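Local coordinates for pirin family protein (PDB 6D0P) that probably acts as a metal-dependent quercetin 2,3-dioxygenase, opening the flavonol ring with molecular oxygen at a cupin-type metal site, at residues 66-80 with 121-133. Residues are numbered along the deposited sequence; the frame is centred on the assembly and turned at random. Where two conformers were deposited one is given.
Sequences HRGFETVTIAYQGEV and GLFEMVQLWVNLP. With MN (manganese (II) ion), chain G.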
loop_
_atom_site.group_PDB
_atom_site.type_symbol
_atom_site.label_atom_id
_atom_site.label_comp_id
_atom_site.label_asym_id
_atom_site.label_seq_id
_atom_site.Cartn_x
_atom_site.Cartn_y
_atom_site.Cartn_z
ATOM N N HIS A 66 11.319 -11.181 -2.519
ATOM C CA HIS A 66 10.598 -10.769 -1.315
ATOM C C HIS A 66 10.360 -12.005 -0.457
ATOM O O HIS A 66 10.113 -13.108 -1.001
ATOM C CB HIS A 66 9.224 -10.135 -1.601
ATOM C CG HIS A 66 9.246 -8.872 -2.386
ATOM N ND1 HIS A 66 9.810 -7.711 -1.882
ATOM C CD2 HIS A 66 8.705 -8.556 -3.586
ATOM C CE1 HIS A 66 9.657 -6.739 -2.778
ATOM N NE2 HIS A 66 8.958 -7.230 -3.822
ATOM N N ARG A 67 10.416 -11.833 0.865
ATOM C CA ARG A 67 10.036 -12.897 1.756
ATOM C C ARG A 67 9.498 -12.290 3.048
ATOM O O ARG A 67 10.079 -11.320 3.565
ATOM C CB ARG A 67 11.216 -13.826 2.071
ATOM C CG ARG A 67 10.937 -14.833 3.186
ATOM C CD ARG A 67 12.119 -15.739 3.527
ATOM N NE ARG A 67 12.348 -16.745 2.493
ATOM C CZ ARG A 67 13.313 -17.659 2.535
ATOM N NH1 ARG A 67 14.195 -17.654 3.532
ATOM N NH2 ARG A 67 13.383 -18.578 1.587
ATOM N N GLY A 68 8.396 -12.869 3.546
ATOM C CA GLY A 68 7.898 -12.570 4.881
ATOM C C GLY A 68 6.723 -11.607 4.982
ATOM O O GLY A 68 6.223 -11.389 6.093
ATOM N N PHE A 69 6.270 -11.037 3.891
ATOM C CA PHE A 69 5.233 -10.027 3.982
ATOM C C PHE A 69 4.451 -9.991 2.673
ATOM O O PHE A 69 4.623 -10.870 1.801
ATOM C CB PHE A 69 5.873 -8.676 4.340
ATOM C CG PHE A 69 6.868 -8.207 3.325
ATOM C CD1 PHE A 69 8.165 -8.689 3.329
ATOM C CD2 PHE A 69 6.506 -7.289 2.361
ATOM C CE1 PHE A 69 9.082 -8.258 2.384
ATOM C CE2 PHE A 69 7.427 -6.864 1.413
ATOM C CZ PHE A 69 8.703 -7.356 1.422
ATOM N N GLU A 70 3.558 -9.013 2.568
ATOM C CA GLU A 70 2.718 -8.857 1.396
ATOM C C GLU A 70 2.970 -7.499 0.745
ATOM O O GLU A 70 3.297 -6.537 1.444
ATOM C CB GLU A 70 1.241 -8.932 1.771
ATOM C CG GLU A 70 0.893 -10.119 2.631
ATOM C CD GLU A 70 -0.600 -10.339 2.797
ATOM O OE1 GLU A 70 -1.252 -9.514 3.488
ATOM O OE2 GLU A 70 -1.111 -11.299 2.196
ATOM N N THR A 71 2.844 -7.432 -0.586
ATOM C CA THR A 71 2.932 -6.154 -1.301
ATOM C C THR A 71 1.591 -5.915 -1.972
ATOM O O THR A 71 1.003 -6.829 -2.599
ATOM C CB THR A 71 4.094 -6.064 -2.312
ATOM O OG1 THR A 71 3.864 -6.979 -3.387
ATOM C CG2 THR A 71 5.433 -6.366 -1.675
ATOM N N VAL A 72 1.080 -4.711 -1.805
ATOM C CA VAL A 72 -0.190 -4.341 -2.380
ATOM C C VAL A 72 0.075 -3.237 -3.392
ATOM O O VAL A 72 0.585 -2.170 -3.015
ATOM C CB VAL A 72 -1.188 -3.880 -1.313
ATOM C CG1 VAL A 72 -2.548 -3.584 -1.925
ATOM C CG2 VAL A 72 -1.303 -4.891 -0.177
ATOM N N THR A 73 -0.256 -3.486 -4.651
ATOM C CA THR A 73 -0.049 -2.493 -5.694
ATOM C C THR A 73 -1.420 -1.997 -6.158
ATOM O O THR A 73 -2.284 -2.805 -6.551
ATOM C CB THR A 73 0.788 -3.079 -6.838
ATOM O OG1 THR A 73 2.015 -3.569 -6.291
ATOM C CG2 THR A 73 1.098 -2.075 -7.924
ATOM N N ILE A 74 -1.609 -0.692 -6.095
ATOM C CA ILE A 74 -2.865 -0.044 -6.429
ATOM C C ILE A 74 -2.599 0.892 -7.606
ATOM O O ILE A 74 -1.862 1.856 -7.454
ATOM C CB ILE A 74 -3.394 0.726 -5.200
ATOM C CG1 ILE A 74 -3.499 -0.152 -3.948
ATOM C CG2 ILE A 74 -4.716 1.432 -5.511
ATOM C CD1 ILE A 74 -3.796 0.651 -2.674
ATOM N N ALA A 75 -3.179 0.612 -8.777
ATOM C CA ALA A 75 -2.925 1.424 -9.977
ATOM C C ALA A 75 -3.970 2.547 -10.065
ATOM O O ALA A 75 -5.156 2.261 -10.107
ATOM C CB ALA A 75 -2.968 0.553 -11.217
ATOM N N TYR A 76 -3.525 3.798 -10.139
ATOM C CA TYR A 76 -4.441 4.955 -10.270
ATOM C C TYR A 76 -4.450 5.479 -11.716
ATOM O O TYR A 76 -5.509 5.824 -12.255
ATOM C CB TYR A 76 -4.078 6.049 -9.263
ATOM C CG TYR A 76 -4.363 5.675 -7.826
ATOM C CD1 TYR A 76 -5.657 5.388 -7.409
ATOM C CD2 TYR A 76 -3.363 5.630 -6.879
ATOM C CE1 TYR A 76 -5.937 5.042 -6.092
ATOM C CE2 TYR A 76 -3.625 5.287 -5.561
ATOM C CZ TYR A 76 -4.916 5.014 -5.159
ATOM O OH TYR A 76 -5.164 4.674 -3.862
ATOM N N GLN A 77 -3.278 5.589 -12.327
ATOM C CA GLN A 77 -3.159 6.030 -13.720
ATOM C C GLN A 77 -2.078 5.160 -14.355
ATOM O O GLN A 77 -1.040 4.897 -13.739
ATOM C CB GLN A 77 -2.792 7.508 -13.850
ATOM C CG GLN A 77 -3.799 8.464 -13.225
ATOM C CD GLN A 77 -3.536 9.904 -13.597
ATOM O OE1 GLN A 77 -3.671 10.301 -14.758
ATOM N NE2 GLN A 77 -3.174 10.705 -12.611
ATOM N N GLY A 78 -2.331 4.696 -15.561
ATOM C CA GLY A 78 -1.378 3.767 -16.166
ATOM C C GLY A 78 -1.594 2.341 -15.666
ATOM O O GLY A 78 -2.581 2.053 -14.967
ATOM N N GLU A 79 -0.658 1.442 -15.994
ATOM C CA GLU A 79 -0.829 0.013 -15.732
ATOM C C GLU A 79 0.519 -0.624 -15.406
ATOM O O GLU A 79 1.524 -0.212 -15.951
ATOM C CB GLU A 79 -1.338 -0.735 -16.965
ATOM C CG GLU A 79 -2.601 -0.195 -17.598
ATOM C CD GLU A 79 -3.177 -1.080 -18.703
ATOM O OE1 GLU A 79 -2.404 -1.908 -19.305
ATOM O OE2 GLU A 79 -4.411 -0.932 -18.994
ATOM N N VAL A 80 0.499 -1.666 -14.566
ATOM C CA VAL A 80 1.702 -2.385 -14.168
ATOM C C VAL A 80 1.536 -3.867 -14.503
ATOM O O VAL A 80 0.511 -4.471 -14.171
ATOM C CB VAL A 80 1.982 -2.182 -12.668
ATOM C CG1 VAL A 80 3.103 -3.075 -12.141
ATOM C CG2 VAL A 80 2.273 -0.727 -12.345
ATOM N N GLY A 121 1.815 8.484 -21.208
ATOM C CA GLY A 121 0.873 9.269 -20.407
ATOM C C GLY A 121 1.272 9.285 -18.932
ATOM O O GLY A 121 2.381 8.881 -18.594
ATOM N N LEU A 122 0.363 9.739 -18.064
ATOM C CA LEU A 122 0.661 9.855 -16.645
ATOM C C LEU A 122 0.571 8.479 -15.986
ATOM O O LEU A 122 -0.319 7.682 -16.260
ATOM C CB LEU A 122 -0.316 10.822 -15.962
ATOM C CG LEU A 122 -0.250 12.280 -16.413
ATOM C CD1 LEU A 122 -1.388 13.090 -15.807
ATOM C CD2 LEU A 122 1.095 12.894 -16.062
ATOM N N PHE A 123 1.504 8.253 -15.092
ATOM C CA PHE A 123 1.586 7.049 -14.319
ATOM C C PHE A 123 1.391 7.443 -12.858
ATOM O O PHE A 123 2.044 8.371 -12.391
ATOM C CB PHE A 123 2.948 6.386 -14.537
ATOM C CG PHE A 123 3.137 5.080 -13.815
ATOM C CD1 PHE A 123 2.597 3.904 -14.323
ATOM C CD2 PHE A 123 3.867 5.018 -12.644
ATOM C CE1 PHE A 123 2.785 2.693 -13.679
ATOM C CE2 PHE A 123 4.059 3.806 -11.999
ATOM C CZ PHE A 123 3.514 2.646 -12.511
ATOM N N GLU A 124 0.517 6.755 -12.145
ATOM C CA GLU A 124 0.282 7.064 -10.742
ATOM C C GLU A 124 -0.098 5.763 -10.046
ATOM O O GLU A 124 -0.989 5.055 -10.517
ATOM C CB GLU A 124 -0.827 8.115 -10.594
ATOM C CG GLU A 124 -1.100 8.516 -9.141
ATOM C CD GLU A 124 -2.302 9.434 -8.949
ATOM O OE1 GLU A 124 -3.149 9.496 -9.888
ATOM O OE2 GLU A 124 -2.402 10.072 -7.850
HETATM N N MSE A 125 0.586 5.446 -8.951
HETATM C CA MSE A 125 0.292 4.220 -8.217
HETATM C C MSE A 125 0.759 4.321 -6.806
HETATM O O MSE A 125 1.486 5.235 -6.460
HETATM C CB MSE A 125 0.916 2.989 -8.905
HETATM C CG MSE A 125 2.431 2.918 -8.856
HETATM SE SE MSE A 125 3.084 1.038 -8.971
HETATM C CE MSE A 125 3.841 1.092 -7.160
ATOM N N VAL A 126 0.289 3.390 -5.984
ATOM C CA VAL A 126 0.736 3.228 -4.600
ATOM C C VAL A 126 1.190 1.773 -4.421
ATOM O O VAL A 126 0.520 0.828 -4.954
ATOM C CB VAL A 126 -0.371 3.566 -3.579
ATOM C CG1 VAL A 126 -0.103 2.932 -2.216
ATOM C CG2 VAL A 126 -0.542 5.069 -3.439
ATOM N N GLN A 127 2.328 1.590 -3.765
ATOM C CA GLN A 127 2.735 0.258 -3.306
ATOM C C GLN A 127 2.839 0.296 -1.775
ATOM O O GLN A 127 3.540 1.144 -1.188
ATOM C CB GLN A 127 4.016 -0.295 -3.946
ATOM C CG GLN A 127 4.311 -1.722 -3.442
ATOM C CD GLN A 127 5.320 -2.514 -4.246
ATOM O OE1 GLN A 127 6.433 -2.792 -3.772
ATOM N NE2 GLN A 127 4.943 -2.874 -5.477
ATOM N N LEU A 128 2.079 -0.595 -1.150
ATOM C CA LEU A 128 1.999 -0.735 0.283
ATOM C C LEU A 128 2.513 -2.119 0.692
ATOM O O LEU A 128 2.080 -3.143 0.129
ATOM C CB LEU A 128 0.527 -0.577 0.681
ATOM C CG LEU A 128 0.171 -0.901 2.132
ATOM C CD1 LEU A 128 0.676 0.182 3.056
ATOM C CD2 LEU A 128 -1.333 -1.038 2.308
ATOM N N TRP A 129 3.428 -2.173 1.638
ATOM C CA TRP A 129 3.866 -3.433 2.190
ATOM C C TRP A 129 3.108 -3.662 3.504
ATOM O O TRP A 129 3.063 -2.755 4.336
ATOM C CB TRP A 129 5.357 -3.420 2.452
ATOM C CG TRP A 129 6.236 -3.364 1.245
ATOM C CD1 TRP A 129 5.893 -3.109 -0.056
ATOM C CD2 TRP A 129 7.666 -3.477 1.270
ATOM N NE1 TRP A 129 7.010 -3.134 -0.844
ATOM C CE2 TRP A 129 8.113 -3.354 -0.061
ATOM C CE3 TRP A 129 8.598 -3.750 2.277
ATOM C CZ2 TRP A 129 9.463 -3.446 -0.393
ATOM C CZ3 TRP A 129 9.933 -3.856 1.947
ATOM C CH2 TRP A 129 10.358 -3.684 0.632
ATOM N N VAL A 130 2.563 -4.846 3.666
ATOM C CA VAL A 130 1.826 -5.260 4.849
ATOM C C VAL A 130 2.543 -6.454 5.476
ATOM O O VAL A 130 2.826 -7.472 4.799
ATOM C CB VAL A 130 0.375 -5.624 4.512
ATOM C CG1 VAL A 130 -0.418 -6.002 5.754
ATOM C CG2 VAL A 130 -0.320 -4.497 3.759
ATOM N N ASN A 131 2.752 -6.378 6.777
ATOM C CA ASN A 131 3.453 -7.424 7.479
ATOM C C ASN A 131 2.516 -8.606 7.742
ATOM O O ASN A 131 1.309 -8.474 7.755
ATOM C CB ASN A 131 4.053 -6.914 8.793
ATOM C CG ASN A 131 5.298 -7.670 9.227
ATOM O OD1 ASN A 131 5.713 -8.639 8.576
ATOM N ND2 ASN A 131 5.937 -7.200 10.304
ATOM N N LEU A 132 3.121 -9.765 7.902
ATOM C CA LEU A 132 2.415 -10.984 8.286
ATOM C C LEU A 132 2.735 -11.374 9.737
ATOM O O LEU A 132 3.867 -11.192 10.218
ATOM C CB LEU A 132 2.860 -12.105 7.344
ATOM C CG LEU A 132 2.375 -11.982 5.897
ATOM C CD1 LEU A 132 3.103 -12.956 4.987
ATOM C CD2 LEU A 132 0.880 -12.190 5.830
ATOM N N PRO A 133 1.755 -11.974 10.422
ATOM C CA PRO A 133 2.040 -12.585 11.696
ATOM C C PRO A 133 3.141 -13.637 11.496
ATOM O O PRO A 133 3.216 -14.236 10.417
ATOM C CB PRO A 133 0.744 -13.293 12.117
ATOM C CG PRO A 133 -0.314 -12.573 11.314
ATOM C CD PRO A 133 0.374 -12.209 10.018
HETATM MN MN MN G . 8.387 -6.309 -5.721
HETATM O O HOH W 1 6.012 -5.954 -5.166
HETATM O O HOH W 2 8.526 -4.306 -4.764
#
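Glu70, Val72 and Ile74 pair with Val130, Leu128 and Val126 through two backbone hydrogen bonds per pair, joining two antiparallel strands of the N-terminal cupin domain. A classic beta bulge shifts the register by one: Tyr76 N and Gln77 N both donate to Glu124 O, and Glu124 N returns a bond to Gln77 O. Gln77 NE2 gives a nearly straight bond (3.0 Å) to Glu124 OE1 from above the carboxylate plane; Glu124 OE2 is taken by Tyr46 and Lys247.

On the metal side of the sheet an aromatic cluster forms at the His66 end. Phe69 CE2 lies over one face of the Trp129 indole, above the CD2-CE3 bond, the ring planes 31° apart. Thr71 CG2 makes a CH-pi contact over the indole's five-membered ring, and the His66 ring makes an offset edge-to-face pair with the six-membered ring, planes at 78°.

Trp129 NE1 donates in its ring plane to Gln127 OE1 (3.0 Å), while Gln127 NE2 reaches Thr73 OG1 at 3.1 Å on a bent path. Gln127, CG anti to the backbone N (chi1 -177°) and chain extended, accepts from water 2 at OE1.

That water and His66 NE2, each 2.2 Å from the manganese, share it with His64, His108, Glu110 and water 1, a longer sixth ligand at 2.5 Å, hydrogen-bonded to Thr71 OG1. Trp129 and Thr73 hold the Gln127 amide at both ends, orienting a second-shell acceptor toward a metal-bound water.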